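Local coordinates for protein N-alpha-acetyltransferase 35, NatC auxiliary subunit (Saccharomyces cerevisiae, PDB 6YGA) that serves as an auxiliary subunit of the NatC N-terminal acetyltransferase complex, which acetylates the N-terminal methionine of the L-A virus Gag protein, at residues T322-K327 against W398-C402; Y360-Y364 against S391-L396; I633-V637 against L685-K690; E707-V713 against I724-K730. All blocks are in the same frame, centred on the assembly; numbering follows the deposited sequence.

Interaction 1 (T322-K327 against W398-C402); sequences TYQFAK and WYQNC
Tyr399 and Trp398 of helix 386-402 close on Ala326 of helix 319-328, a helix-helix contact in the alpha-helical, TPR-like part of the protein. The two segments run at 34° to each other with their axes 9.6 Å apart, and the large aromatic side chains bridge that gap while Ala326 fills the middle. Tyr399 can be followed outward. Its CB starts to one side of the partner helix, and a first torsion of -84° sets CG opposite the carbonyl carbon, from where the ring reaches across. CD1 comes first, 3.7 Å from the methyl CB of Ala326. Next CE1 passes the backbone carbonyl of Thr322, which lies at the ring edge. At the tip, OH arrives 3.0 Å from Thr322 OG1. Both hydroxyls have partners beyond the pair, since OH is hydrogen-bonded to His367 and OG1 to the carbonyl of Ala319. Trp398 CZ3 sits over the centre of one face of the Tyr399 ring. The indole also runs nearly parallel to the Tyr323 ring, their planes within 5°, but the two are slid so far apart that they barely overlap. Met442 of helix 433-456 touches both Tyr323 and Trp398. Cys402 completes the seat of the alanine methyl, its SG lying 3.7 Å from Ala326 CB.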
loop_
_atom_site.group_PDB
_atom_site.type_symbol
_atom_site.label_atom_id
_atom_site.label_comp_id
_atom_site.label_asym_id
_atom_site.label_seq_id
_atom_site.Cartn_x
_atom_site.Cartn_y
_atom_site.Cartn_z
ATOM N N THR B 322 -11.782 -6.057 22.033
ATOM C CA THR B 322 -11.416 -6.288 20.637
ATOM C C THR B 322 -11.376 -4.980 19.857
ATOM O O THR B 322 -10.478 -4.769 19.033
ATOM C CB THR B 322 -12.396 -7.260 19.974
ATOM O OG1 THR B 322 -13.727 -6.730 20.047
ATOM C CG2 THR B 322 -12.352 -8.617 20.649
ATOM N N TYR B 323 -12.343 -4.092 20.103
ATOM C CA TYR B 323 -12.398 -2.823 19.384
ATOM C C TYR B 323 -11.132 -2.006 19.619
ATOM O O TYR B 323 -10.515 -1.508 18.669
ATOM C CB TYR B 323 -13.650 -2.052 19.814
ATOM C CG TYR B 323 -13.808 -0.669 19.220
ATOM C CD1 TYR B 323 -14.432 -0.481 17.992
ATOM C CD2 TYR B 323 -13.364 0.452 19.906
ATOM C CE1 TYR B 323 -14.588 0.786 17.455
ATOM C CE2 TYR B 323 -13.515 1.720 19.380
ATOM C CZ TYR B 323 -14.127 1.882 18.156
ATOM O OH TYR B 323 -14.273 3.148 17.637
ATOM N N GLN B 324 -10.715 -1.880 20.881
ATOM C CA GLN B 324 -9.499 -1.133 21.192
ATOM C C GLN B 324 -8.247 -1.872 20.734
ATOM O O GLN B 324 -7.234 -1.233 20.421
ATOM C CB GLN B 324 -9.430 -0.842 22.691
ATOM C CG GLN B 324 -10.524 0.095 23.192
ATOM C CD GLN B 324 -10.239 1.559 22.891
ATOM O OE1 GLN B 324 -9.856 1.916 21.777
ATOM N NE2 GLN B 324 -10.424 2.413 23.891
ATOM N N PHE B 325 -8.288 -3.206 20.689
ATOM C CA PHE B 325 -7.170 -3.943 20.111
ATOM C C PHE B 325 -7.006 -3.601 18.636
ATOM O O PHE B 325 -5.886 -3.375 18.164
ATOM C CB PHE B 325 -7.364 -5.450 20.297
ATOM C CG PHE B 325 -6.250 -6.283 19.710
ATOM C CD1 PHE B 325 -6.297 -6.700 18.386
ATOM C CD2 PHE B 325 -5.159 -6.651 20.482
ATOM C CE1 PHE B 325 -5.277 -7.461 17.844
ATOM C CE2 PHE B 325 -4.136 -7.416 19.945
ATOM C CZ PHE B 325 -4.195 -7.820 18.625
ATOM N N ALA B 326 -8.115 -3.549 17.894
ATOM C CA ALA B 326 -8.039 -3.176 16.487
ATOM C C ALA B 326 -7.596 -1.730 16.308
ATOM O O ALA B 326 -6.966 -1.399 15.299
ATOM C CB ALA B 326 -9.388 -3.400 15.807
ATOM N N LYS B 327 -7.912 -0.857 17.266
ATOM C CA LYS B 327 -7.570 0.552 17.108
ATOM C C LYS B 327 -6.089 0.807 17.345
ATOM O O LYS B 327 -5.547 1.794 16.836
ATOM C CB LYS B 327 -8.406 1.413 18.056
ATOM C CG LYS B 327 -9.861 1.541 17.649
ATOM C CD LYS B 327 -10.091 2.735 16.730
ATOM C CE LYS B 327 -9.949 4.048 17.490
ATOM N NZ LYS B 327 -10.264 5.241 16.652
ATOM N N TRP B 398 -14.779 -3.537 8.981
ATOM C CA TRP B 398 -14.091 -2.481 9.716
ATOM C C TRP B 398 -12.883 -3.034 10.465
ATOM O O TRP B 398 -11.816 -2.411 10.481
ATOM C CB TRP B 398 -15.062 -1.790 10.677
ATOM C CG TRP B 398 -14.423 -0.719 11.507
ATOM C CD1 TRP B 398 -14.339 0.611 11.208
ATOM C CD2 TRP B 398 -13.767 -0.889 12.769
ATOM N NE1 TRP B 398 -13.675 1.280 12.208
ATOM C CE2 TRP B 398 -13.314 0.382 13.178
ATOM C CE3 TRP B 398 -13.523 -1.990 13.595
ATOM C CZ2 TRP B 398 -12.627 0.581 14.377
ATOM C CZ3 TRP B 398 -12.841 -1.791 14.785
ATOM C CH2 TRP B 398 -12.401 -0.517 15.163
ATOM N N TYR B 399 -13.030 -4.205 11.088
ATOM C CA TYR B 399 -11.905 -4.820 11.788
ATOM C C TYR B 399 -10.796 -5.195 10.815
ATOM O O TYR B 399 -9.610 -4.979 11.090
ATOM C CB TYR B 399 -12.371 -6.055 12.560
ATOM C CG TYR B 399 -12.954 -5.767 13.925
ATOM C CD1 TYR B 399 -12.138 -5.695 15.048
ATOM C CD2 TYR B 399 -14.319 -5.578 14.092
ATOM C CE1 TYR B 399 -12.662 -5.435 16.297
ATOM C CE2 TYR B 399 -14.855 -5.316 15.340
ATOM C CZ TYR B 399 -14.021 -5.246 16.439
ATOM O OH TYR B 399 -14.540 -4.987 17.686
ATOM N N GLN B 400 -11.170 -5.773 9.670
ATOM C CA GLN B 400 -10.178 -6.218 8.698
ATOM C C GLN B 400 -9.393 -5.042 8.130
ATOM O O GLN B 400 -8.194 -5.163 7.857
ATOM C CB GLN B 400 -10.863 -7.009 7.582
ATOM C CG GLN B 400 -9.913 -7.586 6.548
ATOM C CD GLN B 400 -10.503 -8.776 5.809
ATOM O OE1 GLN B 400 -11.344 -9.502 6.342
ATOM N NE2 GLN B 400 -10.059 -8.981 4.574
ATOM N N ASN B 401 -10.048 -3.892 7.958
ATOM C CA ASN B 401 -9.356 -2.715 7.444
ATOM C C ASN B 401 -8.258 -2.236 8.387
ATOM O O ASN B 401 -7.311 -1.584 7.935
ATOM C CB ASN B 401 -10.362 -1.593 7.181
ATOM C CG ASN B 401 -9.726 -0.381 6.542
ATOM O OD1 ASN B 401 -9.326 -0.416 5.378
ATOM N ND2 ASN B 401 -9.634 0.704 7.297
ATOM N N CYS B 402 -8.350 -2.564 9.680
ATOM C CA CYS B 402 -7.349 -2.098 10.634
ATOM C C CYS B 402 -5.977 -2.705 10.375
ATOM O O CYS B 402 -4.962 -2.082 10.703
ATOM C CB CYS B 402 -7.787 -2.407 12.064
ATOM S SG CYS B 402 -9.226 -1.472 12.600
#

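Interaction 2 (Y360-Y364 against S391-L396); sequences YTQFY and SSNMLL. With EDO (1,2-ethanediol), chain C.
Leu396 sets its CD1 methyl squarely over the centre of the Tyr360 ring, 3.5 Å from CD1 to the ring centroid and only 5° from the ring normal, a textbook CH-pi contact. Its other branch, CD2, turns to Phe363, meeting CD2 of that ring at 4.1 Å, so one leucine serves two aromatics. Tyr364 works differently: Ser391 CB lies against one face of its ring, 3.5 Å from Tyr364 CE1, and Leu395 CD2 reaches the ring edge. Between these aromatics sits Ser392, where the helices come closest; its OG is tucked 3.2 Å from Tyr364 CB. With first torsions near -60°, Ser391 and Ser392 turn their hydroxyls back along their own helix, to the carbonyls of Leu387 and Ile388. A water adds a polar link, donating to Tyr360 O and to Ser392 O. Farther out, Trp438 of helix 433-456 meets the Tyr364 ring edge-to-face and also touches Leu395, while Ile348 flanks Tyr360 and Leu396. The segments, from helices 360-372 and 386-402 of the TPR-like region, cross at 77°, which limits close approach to a short patch. With no direct hydrogen bond between them, the contact rests on methyl and aromatic packing, its buried serines satisfied within their own helix and its backbones joined through water.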
loop_
_atom_site.group_PDB
_atom_site.type_symbol
_atom_site.label_atom_id
_atom_site.label_comp_id
_atom_site.label_asym_id
_atom_site.label_seq_id
_atom_site.Cartn_x
_atom_site.Cartn_y
_atom_site.Cartn_z
ATOM N N TYR B 360 -21.400 -13.968 14.079
ATOM C CA TYR B 360 -21.209 -12.616 13.562
ATOM C C TYR B 360 -22.238 -11.655 14.145
ATOM O O TYR B 360 -21.898 -10.528 14.528
ATOM C CB TYR B 360 -21.275 -12.603 12.035
ATOM C CG TYR B 360 -20.154 -13.356 11.344
ATOM C CD1 TYR B 360 -19.077 -13.859 12.063
ATOM C CD2 TYR B 360 -20.174 -13.560 9.969
ATOM C CE1 TYR B 360 -18.057 -14.549 11.437
ATOM C CE2 TYR B 360 -19.158 -14.248 9.334
ATOM C CZ TYR B 360 -18.101 -14.741 10.074
ATOM O OH TYR B 360 -17.088 -15.427 9.447
ATOM N N THR B 361 -23.501 -12.085 14.233
ATOM C CA THR B 361 -24.539 -11.203 14.758
ATOM C C THR B 361 -24.402 -11.021 16.266
ATOM O O THR B 361 -24.608 -9.916 16.782
ATOM C CB THR B 361 -25.926 -11.735 14.394
ATOM O OG1 THR B 361 -26.133 -13.017 15.002
ATOM C CG2 THR B 361 -26.063 -11.864 12.883
ATOM N N GLN B 362 -24.050 -12.087 16.991
ATOM C CA GLN B 362 -23.800 -11.948 18.423
ATOM C C GLN B 362 -22.675 -10.958 18.690
ATOM O O GLN B 362 -22.764 -10.133 19.607
ATOM C CB GLN B 362 -23.464 -13.307 19.037
ATOM C CG GLN B 362 -24.634 -14.264 19.133
ATOM C CD GLN B 362 -24.221 -15.612 19.684
ATOM O OE1 GLN B 362 -23.035 -15.878 19.881
ATOM N NE2 GLN B 362 -25.200 -16.471 19.938
ATOM N N PHE B 363 -21.611 -11.025 17.889
ATOM C CA PHE B 363 -20.490 -10.103 18.041
ATOM C C PHE B 363 -20.918 -8.665 17.771
ATOM O O PHE B 363 -20.497 -7.741 18.478
ATOM C CB PHE B 363 -19.364 -10.526 17.099
ATOM C CG PHE B 363 -18.099 -9.743 17.259
ATOM C CD1 PHE B 363 -17.349 -9.839 18.419
ATOM C CD2 PHE B 363 -17.638 -8.937 16.231
ATOM C CE1 PHE B 363 -16.173 -9.127 18.560
ATOM C CE2 PHE B 363 -16.463 -8.227 16.364
ATOM C CZ PHE B 363 -15.729 -8.323 17.530
ATOM N N TYR B 364 -21.762 -8.459 16.758
ATOM C CA TYR B 364 -22.246 -7.117 16.451
ATOM C C TYR B 364 -23.145 -6.589 17.561
ATOM O O TYR B 364 -23.014 -5.433 17.981
ATOM C CB TYR B 364 -22.987 -7.121 15.114
ATOM C CG TYR B 364 -23.856 -5.902 14.888
ATOM C CD1 TYR B 364 -23.311 -4.713 14.427
ATOM C CD2 TYR B 364 -25.225 -5.948 15.128
ATOM C CE1 TYR B 364 -24.101 -3.601 14.220
ATOM C CE2 TYR B 364 -26.024 -4.838 14.923
ATOM C CZ TYR B 364 -25.457 -3.667 14.468
ATOM O OH TYR B 364 -26.246 -2.558 14.259
ATOM N N SER B 391 -25.216 -5.175 8.915
ATOM C CA SER B 391 -24.419 -4.409 9.867
ATOM C C SER B 391 -23.276 -5.246 10.425
ATOM O O SER B 391 -22.164 -4.739 10.613
ATOM C CB SER B 391 -25.307 -3.884 10.993
ATOM O OG SER B 391 -26.348 -3.067 10.484
ATOM N N SER B 392 -23.524 -6.534 10.682
ATOM C CA SER B 392 -22.476 -7.403 11.214
ATOM C C SER B 392 -21.348 -7.584 10.211
ATOM O O SER B 392 -20.169 -7.570 10.585
ATOM C CB SER B 392 -23.061 -8.758 11.602
ATOM O OG SER B 392 -24.132 -8.601 12.515
ATOM N N ASN B 393 -21.688 -7.769 8.935
ATOM C CA ASN B 393 -20.663 -7.850 7.902
ATOM C C ASN B 393 -19.897 -6.538 7.785
ATOM O O ASN B 393 -18.676 -6.540 7.590
ATOM C CB ASN B 393 -21.298 -8.232 6.563
ATOM C CG ASN B 393 -21.862 -9.641 6.567
ATOM O OD1 ASN B 393 -21.367 -10.516 7.276
ATOM N ND2 ASN B 393 -22.902 -9.869 5.770
HETATM N N MSE B 394 -20.592 -5.411 7.915
HETATM C CA MSE B 394 -19.957 -4.099 7.847
HETATM C C MSE B 394 -18.933 -3.942 8.966
HETATM O O MSE B 394 -17.850 -3.388 8.767
HETATM C CB MSE B 394 -21.010 -2.993 7.936
HETATM C CG MSE B 394 -20.570 -1.662 7.353
HETATM SE SE MSE B 394 -20.279 -1.786 5.432
HETATM C CE MSE B 394 -18.499 -0.999 5.365
ATOM N N LEU B 395 -19.293 -4.441 10.151
ATOM C CA LEU B 395 -18.402 -4.326 11.299
ATOM C C LEU B 395 -17.171 -5.205 11.129
ATOM O O LEU B 395 -16.059 -4.799 11.485
ATOM C CB LEU B 395 -19.156 -4.685 12.580
ATOM C CG LEU B 395 -18.365 -4.657 13.887
ATOM C CD1 LEU B 395 -17.818 -3.261 14.165
ATOM C CD2 LEU B 395 -19.239 -5.135 15.038
ATOM N N LEU B 396 -17.346 -6.409 10.580
ATOM C CA LEU B 396 -16.200 -7.279 10.344
ATOM C C LEU B 396 -15.239 -6.668 9.330
ATOM O O LEU B 396 -14.017 -6.770 9.485
ATOM C CB LEU B 396 -16.670 -8.655 9.880
ATOM C CG LEU B 396 -17.434 -9.491 10.909
ATOM C CD1 LEU B 396 -17.597 -10.915 10.405
ATOM C CD2 LEU B 396 -16.733 -9.473 12.260
HETATM C C1 EDO C . -25.072 -9.173 22.623
HETATM O O1 EDO C . -24.558 -10.499 22.445
HETATM C C2 EDO C . -26.231 -9.167 23.611
HETATM O O2 EDO C . -26.937 -7.928 23.483
HETATM O O HOH W 1 -20.029 -8.712 13.571
#

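Interaction 3 (I633-V637 against L685-K690); sequences IETEV and LSVNSK. With EDO (1,2-ethanediol), chain Y.
Two long antiparallel helices meet in this mostly buried contact, serines of one against aliphatic side chains of the other: Ile633, Glu634 and Val637 of helix 619-653 face Ser686, Ser689 and Lys690 of helix 668-701. The local axes run at 169° and approach to 9.2 Å. Ser686 lies at the middle, its CB 3.8 Å from Val637 CG1. One turn along, Ile633 lays CG2 and CD1 against Ser689, the latter methyl 3.6 Å from Ser689 OG. At the more open margin the chains of Glu634 and Lys690, both extended beyond CG, cross so that Lys690 CE touches Glu634 CD, the carboxylate carbon, at 3.4 Å. Their charged ends do not join: Glu634 OE1 and Lys690 NZ remain 4.2 Å apart, which probably leaves a mild attraction short of a salt bridge. NZ instead makes a weak bond to Ser686 OG, one turn back on its own helix. The same hydroxyl, set opposite its backbone N by a first torsion of -177°, also takes part in a hydrogen bond with a water that donates to Glu634 O, thereby linking the helices. Helix 511-564 adds Ile554 against Val637 and Gln558 against Ser689. Neighbouring helices packed antiparallel in this way are characteristic of alpha-helical hairpins.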
loop_
_atom_site.group_PDB
_atom_site.type_symbol
_atom_site.label_atom_id
_atom_site.label_comp_id
_atom_site.label_asym_id
_atom_site.label_seq_id
_atom_site.Cartn_x
_atom_site.Cartn_y
_atom_site.Cartn_z
ATOM N N ILE B 633 -4.127 29.220 22.717
ATOM C CA ILE B 633 -3.321 28.070 22.310
ATOM C C ILE B 633 -2.549 27.511 23.499
ATOM O O ILE B 633 -2.559 26.302 23.756
ATOM C CB ILE B 633 -2.382 28.459 21.154
ATOM C CG1 ILE B 633 -3.176 28.621 19.856
ATOM C CG2 ILE B 633 -1.267 27.431 20.987
ATOM C CD1 ILE B 633 -2.318 28.934 18.649
ATOM N N GLU B 634 -1.879 28.387 24.252
ATOM C CA GLU B 634 -1.113 27.935 25.410
ATOM C C GLU B 634 -2.024 27.372 26.493
ATOM O O GLU B 634 -1.707 26.347 27.107
ATOM C CB GLU B 634 -0.269 29.084 25.964
ATOM C CG GLU B 634 0.624 29.756 24.934
ATOM C CD GLU B 634 1.480 30.856 25.531
ATOM O OE1 GLU B 634 1.701 30.835 26.760
ATOM O OE2 GLU B 634 1.930 31.739 24.774
ATOM N N THR B 635 -3.160 28.029 26.744
ATOM C CA THR B 635 -4.066 27.563 27.789
ATOM C C THR B 635 -4.700 26.231 27.411
ATOM O O THR B 635 -4.781 25.314 28.237
ATOM C CB THR B 635 -5.144 28.614 28.057
ATOM O OG1 THR B 635 -4.525 29.813 28.540
ATOM C CG2 THR B 635 -6.133 28.116 29.096
ATOM N N GLU B 636 -5.144 26.103 26.158
ATOM C CA GLU B 636 -5.807 24.878 25.726
ATOM C C GLU B 636 -4.829 23.712 25.622
ATOM O O GLU B 636 -5.211 22.564 25.875
ATOM C CB GLU B 636 -6.513 25.107 24.389
ATOM C CG GLU B 636 -7.547 24.050 24.043
ATOM C CD GLU B 636 -8.740 24.068 24.984
ATOM O OE1 GLU B 636 -8.913 25.057 25.726
ATOM O OE2 GLU B 636 -9.510 23.086 24.978
ATOM N N VAL B 637 -3.570 23.981 25.262
ATOM C CA VAL B 637 -2.575 22.913 25.233
ATOM C C VAL B 637 -2.410 22.304 26.620
ATOM O O VAL B 637 -2.393 21.078 26.774
ATOM C CB VAL B 637 -1.239 23.433 24.666
ATOM C CG1 VAL B 637 -0.093 22.534 25.093
ATOM C CG2 VAL B 637 -1.306 23.498 23.146
ATOM N N LEU B 685 2.976 22.097 19.817
ATOM C CA LEU B 685 2.108 23.108 19.224
ATOM C C LEU B 685 2.208 24.429 19.976
ATOM O O LEU B 685 2.256 25.501 19.361
ATOM C CB LEU B 685 0.662 22.608 19.207
ATOM C CG LEU B 685 0.300 21.501 18.216
ATOM C CD1 LEU B 685 -0.974 20.805 18.657
ATOM C CD2 LEU B 685 0.133 22.072 16.816
ATOM N N SER B 686 2.244 24.370 21.309
ATOM C CA SER B 686 2.364 25.585 22.109
ATOM C C SER B 686 3.725 26.245 21.907
ATOM O O SER B 686 3.811 27.459 21.691
ATOM C CB SER B 686 2.131 25.261 23.587
ATOM O OG SER B 686 2.179 26.427 24.389
ATOM N N VAL B 687 4.801 25.456 21.975
ATOM C CA VAL B 687 6.142 26.002 21.769
ATOM C C VAL B 687 6.250 26.652 20.395
ATOM O O VAL B 687 6.838 27.730 20.245
ATOM C CB VAL B 687 7.198 24.895 21.957
ATOM C CG1 VAL B 687 8.581 25.379 21.533
ATOM C CG2 VAL B 687 7.211 24.423 23.404
ATOM N N ASN B 688 5.668 26.020 19.375
ATOM C CA ASN B 688 5.775 26.558 18.025
ATOM C C ASN B 688 4.992 27.855 17.878
ATOM O O ASN B 688 5.411 28.758 17.144
ATOM C CB ASN B 688 5.298 25.521 17.009
ATOM C CG ASN B 688 5.265 26.062 15.599
ATOM O OD1 ASN B 688 6.308 26.266 14.973
ATOM N ND2 ASN B 688 4.061 26.289 15.083
ATOM N N SER B 689 3.853 27.968 18.569
ATOM C CA SER B 689 3.076 29.202 18.525
ATOM C C SER B 689 3.874 30.380 19.078
ATOM O O SER B 689 3.799 31.495 18.550
ATOM C CB SER B 689 1.771 29.018 19.296
ATOM O OG SER B 689 0.974 30.188 19.231
ATOM N N LYS B 690 4.657 30.149 20.135
ATOM C CA LYS B 690 5.490 31.220 20.677
ATOM C C LYS B 690 6.604 31.595 19.709
ATOM O O LYS B 690 6.913 32.781 19.543
ATOM C CB LYS B 690 6.070 30.807 22.030
ATOM C CG LYS B 690 5.023 30.573 23.105
ATOM C CD LYS B 690 5.533 29.624 24.180
ATOM C CE LYS B 690 4.409 29.207 25.120
ATOM N NZ LYS B 690 4.751 28.010 25.939
HETATM C C1 EDO Y . -10.500 18.666 26.613
HETATM O O1 EDO Y . -10.268 17.263 26.448
HETATM C C2 EDO Y . -9.181 19.427 26.564
HETATM O O2 EDO Y . -9.427 20.787 26.941
HETATM O O HOH W 2 1.349 25.387 26.803
#

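Interaction 4 (E707-V713 against I724-K730); sequences EYKVELV and IQTLRIK
Glu711 and Thr726 pair through two backbone hydrogen bonds, and the Val713–Ile724 and Lys709–Arg728 pairs on either side repeat the pattern. The tight part of the contact is this ladder, with Thr726 N to Glu711 O at 2.9 Å and nearly straight at 174°. The face carrying Val710, Leu712, Gln725 and Leu727 meets helix 511-564 through Val710 and Gln725: Gln725 CG lies 3.9 Å from Leu712 CD2, and its NE2 is hydrogen-bonded to Glu555 of that helix, whose Leu562 packs on Val710. Toward solvent the other face becomes polar around Lys709, Glu711 and Arg728. There Arg728, extended from CG to NE, crosses Glu711 with guanidinium and carboxylate planes 82° apart; their salt bridge is modelled implausibly short. Val713 CG2 lies over one guanidinium face, 3.6 Å from Arg728 NH2, while Lys709 adds a second charge partner for Glu711. At the exposed end, Lys730 NZ meets Glu707 OE2 at 2.7 Å from above the carboxylate plane, though Lys730 is poorly ordered. Together the strands form a two-stranded antiparallel beta hairpin.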
loop_
_atom_site.group_PDB
_atom_site.type_symbol
_atom_site.label_atom_id
_atom_site.label_comp_id
_atom_site.label_asym_id
_atom_site.label_seq_id
_atom_site.Cartn_x
_atom_site.Cartn_y
_atom_site.Cartn_z
ATOM N N GLU B 707 11.457 36.088 3.704
ATOM C CA GLU B 707 10.391 35.430 2.961
ATOM C C GLU B 707 10.220 34.024 3.524
ATOM O O GLU B 707 11.133 33.198 3.419
ATOM C CB GLU B 707 10.722 35.382 1.470
ATOM C CG GLU B 707 9.529 35.575 0.551
ATOM C CD GLU B 707 9.898 35.455 -0.917
ATOM O OE1 GLU B 707 11.098 35.564 -1.245
ATOM O OE2 GLU B 707 8.985 35.243 -1.742
ATOM N N TYR B 708 9.060 33.759 4.122
ATOM C CA TYR B 708 8.792 32.496 4.795
ATOM C C TYR B 708 7.780 31.662 4.022
ATOM O O TYR B 708 6.929 32.190 3.301
ATOM C CB TYR B 708 8.258 32.724 6.213
ATOM C CG TYR B 708 9.223 33.411 7.148
ATOM C CD1 TYR B 708 10.241 32.701 7.771
ATOM C CD2 TYR B 708 9.109 34.769 7.418
ATOM C CE1 TYR B 708 11.122 33.324 8.628
ATOM C CE2 TYR B 708 9.986 35.402 8.272
ATOM C CZ TYR B 708 10.989 34.675 8.875
ATOM O OH TYR B 708 11.861 35.307 9.728
ATOM N N LYS B 709 7.878 30.349 4.194
ATOM C CA LYS B 709 6.871 29.404 3.742
ATOM C C LYS B 709 6.451 28.545 4.926
ATOM O O LYS B 709 7.210 28.369 5.883
ATOM C CB LYS B 709 7.394 28.520 2.601
ATOM C CG LYS B 709 8.572 27.642 2.986
ATOM C CD LYS B 709 9.119 26.883 1.785
ATOM C CE LYS B 709 10.330 26.049 2.163
ATOM N NZ LYS B 709 10.914 25.352 0.985
ATOM N N VAL B 710 5.229 28.028 4.871
ATOM C CA VAL B 710 4.695 27.181 5.929
ATOM C C VAL B 710 4.786 25.732 5.477
ATOM O O VAL B 710 4.432 25.405 4.338
ATOM C CB VAL B 710 3.247 27.563 6.279
ATOM C CG1 VAL B 710 2.763 26.760 7.475
ATOM C CG2 VAL B 710 3.145 29.057 6.556
ATOM N N GLU B 711 5.275 24.867 6.360
ATOM C CA GLU B 711 5.366 23.442 6.087
ATOM C C GLU B 711 4.716 22.672 7.223
ATOM O O GLU B 711 4.807 23.071 8.388
ATOM C CB GLU B 711 6.822 22.987 5.916
ATOM C CG GLU B 711 7.550 23.590 4.727
ATOM C CD GLU B 711 8.940 23.005 4.553
ATOM O OE1 GLU B 711 9.420 22.331 5.485
ATOM O OE2 GLU B 711 9.554 23.208 3.484
ATOM N N LEU B 712 4.055 21.569 6.879
ATOM C CA LEU B 712 3.448 20.684 7.869
ATOM C C LEU B 712 4.515 19.697 8.319
ATOM O O LEU B 712 4.828 18.737 7.611
ATOM C CB LEU B 712 2.234 19.973 7.284
ATOM C CG LEU B 712 1.059 20.874 6.910
ATOM C CD1 LEU B 712 0.042 20.103 6.087
ATOM C CD2 LEU B 712 0.413 21.441 8.162
ATOM N N VAL B 713 5.077 19.930 9.502
ATOM C CA VAL B 713 6.212 19.163 10.003
ATOM C C VAL B 713 5.716 18.086 10.958
ATOM O O VAL B 713 4.908 18.358 11.852
ATOM C CB VAL B 713 7.237 20.079 10.694
ATOM C CG1 VAL B 713 8.311 19.259 11.384
ATOM C CG2 VAL B 713 7.861 21.025 9.677
ATOM N N ILE B 724 2.862 20.004 12.942
ATOM C CA ILE B 724 3.206 21.337 13.423
ATOM C C ILE B 724 3.356 22.260 12.222
ATOM O O ILE B 724 4.180 22.011 11.334
ATOM C CB ILE B 724 4.494 21.308 14.260
ATOM C CG1 ILE B 724 4.420 20.216 15.331
ATOM C CG2 ILE B 724 4.750 22.664 14.894
ATOM C CD1 ILE B 724 3.352 20.441 16.368
ATOM N N GLN B 725 2.564 23.330 12.188
ATOM C CA GLN B 725 2.631 24.314 11.109
ATOM C C GLN B 725 3.843 25.205 11.360
ATOM O O GLN B 725 3.799 26.113 12.194
ATOM C CB GLN B 725 1.339 25.119 11.036
ATOM C CG GLN B 725 0.099 24.262 10.799
ATOM C CD GLN B 725 -1.187 25.068 10.769
ATOM O OE1 GLN B 725 -1.357 25.965 9.942
ATOM N NE2 GLN B 725 -2.104 24.747 11.675
ATOM N N THR B 726 4.925 24.951 10.624
ATOM C CA THR B 726 6.240 25.506 10.912
ATOM C C THR B 726 6.647 26.535 9.864
ATOM O O THR B 726 6.478 26.314 8.661
ATOM C CB THR B 726 7.288 24.388 10.973
ATOM O OG1 THR B 726 6.813 23.341 11.829
ATOM C CG2 THR B 726 8.618 24.911 11.502
ATOM N N LEU B 727 7.180 27.662 10.331
ATOM C CA LEU B 727 7.776 28.652 9.446
ATOM C C LEU B 727 9.135 28.163 8.979
ATOM O O LEU B 727 9.857 27.506 9.729
ATOM C CB LEU B 727 7.941 29.993 10.162
ATOM C CG LEU B 727 6.661 30.790 10.370
ATOM C CD1 LEU B 727 6.959 32.127 11.018
ATOM C CD2 LEU B 727 5.977 30.972 9.034
ATOM N N ARG B 728 9.484 28.489 7.739
ATOM C CA ARG B 728 10.804 28.165 7.222
ATOM C C ARG B 728 11.188 29.197 6.175
ATOM O O ARG B 728 10.357 29.599 5.355
ATOM C CB ARG B 728 10.855 26.744 6.644
ATOM C CG ARG B 728 11.475 25.741 7.608
ATOM C CD ARG B 728 11.216 24.298 7.221
ATOM N NE ARG B 728 11.425 23.410 8.362
ATOM C CZ ARG B 728 11.212 22.098 8.346
ATOM N NH1 ARG B 728 10.783 21.503 7.241
ATOM N NH2 ARG B 728 11.427 21.379 9.440
ATOM N N ILE B 729 12.444 29.640 6.227
ATOM C CA ILE B 729 12.927 30.640 5.285
ATOM C C ILE B 729 12.987 30.037 3.889
ATOM O O ILE B 729 13.438 28.898 3.700
ATOM C CB ILE B 729 14.301 31.173 5.727
ATOM C CG1 ILE B 729 14.183 31.899 7.070
ATOM C CG2 ILE B 729 14.892 32.089 4.665
ATOM C CD1 ILE B 729 15.457 32.584 7.507
ATOM N N LYS B 730 12.527 30.799 2.903
ATOM C CA LYS B 730 12.494 30.338 1.520
ATOM C C LYS B 730 13.896 30.294 0.916
ATOM O O LYS B 730 14.235 29.373 0.171
ATOM C CB LYS B 730 11.587 31.245 0.686
ATOM C CG LYS B 730 11.009 30.597 -0.559
ATOM C CD LYS B 730 9.999 31.523 -1.216
ATOM C CE LYS B 730 8.967 32.003 -0.205
ATOM N NZ LYS B 730 7.972 32.937 -0.800
#

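The four contacts fall into two groups. Interactions 1 and 2 have centres 13 Å apart and share helix 386-402; interaction 2 is nested inside the chain loop closed by interaction 1, and the two touch where Phe363 packs against Tyr399 and Thr322. Interactions 3 and 4 follow in series, with centres 17 Å apart. Helix 668-701 runs on in sequence to the hairpin, and Asn688 ND2 probably hydrogen-bonds Gln725 O while Leu685 and Asn688 pack on Ile724. Between the groups, centres lie about 33 to 45 Å apart without touching. The two groups thus mark two places in one largely helical subunit: helices nearer the chain's centre, and the C-terminal helices with their hairpin.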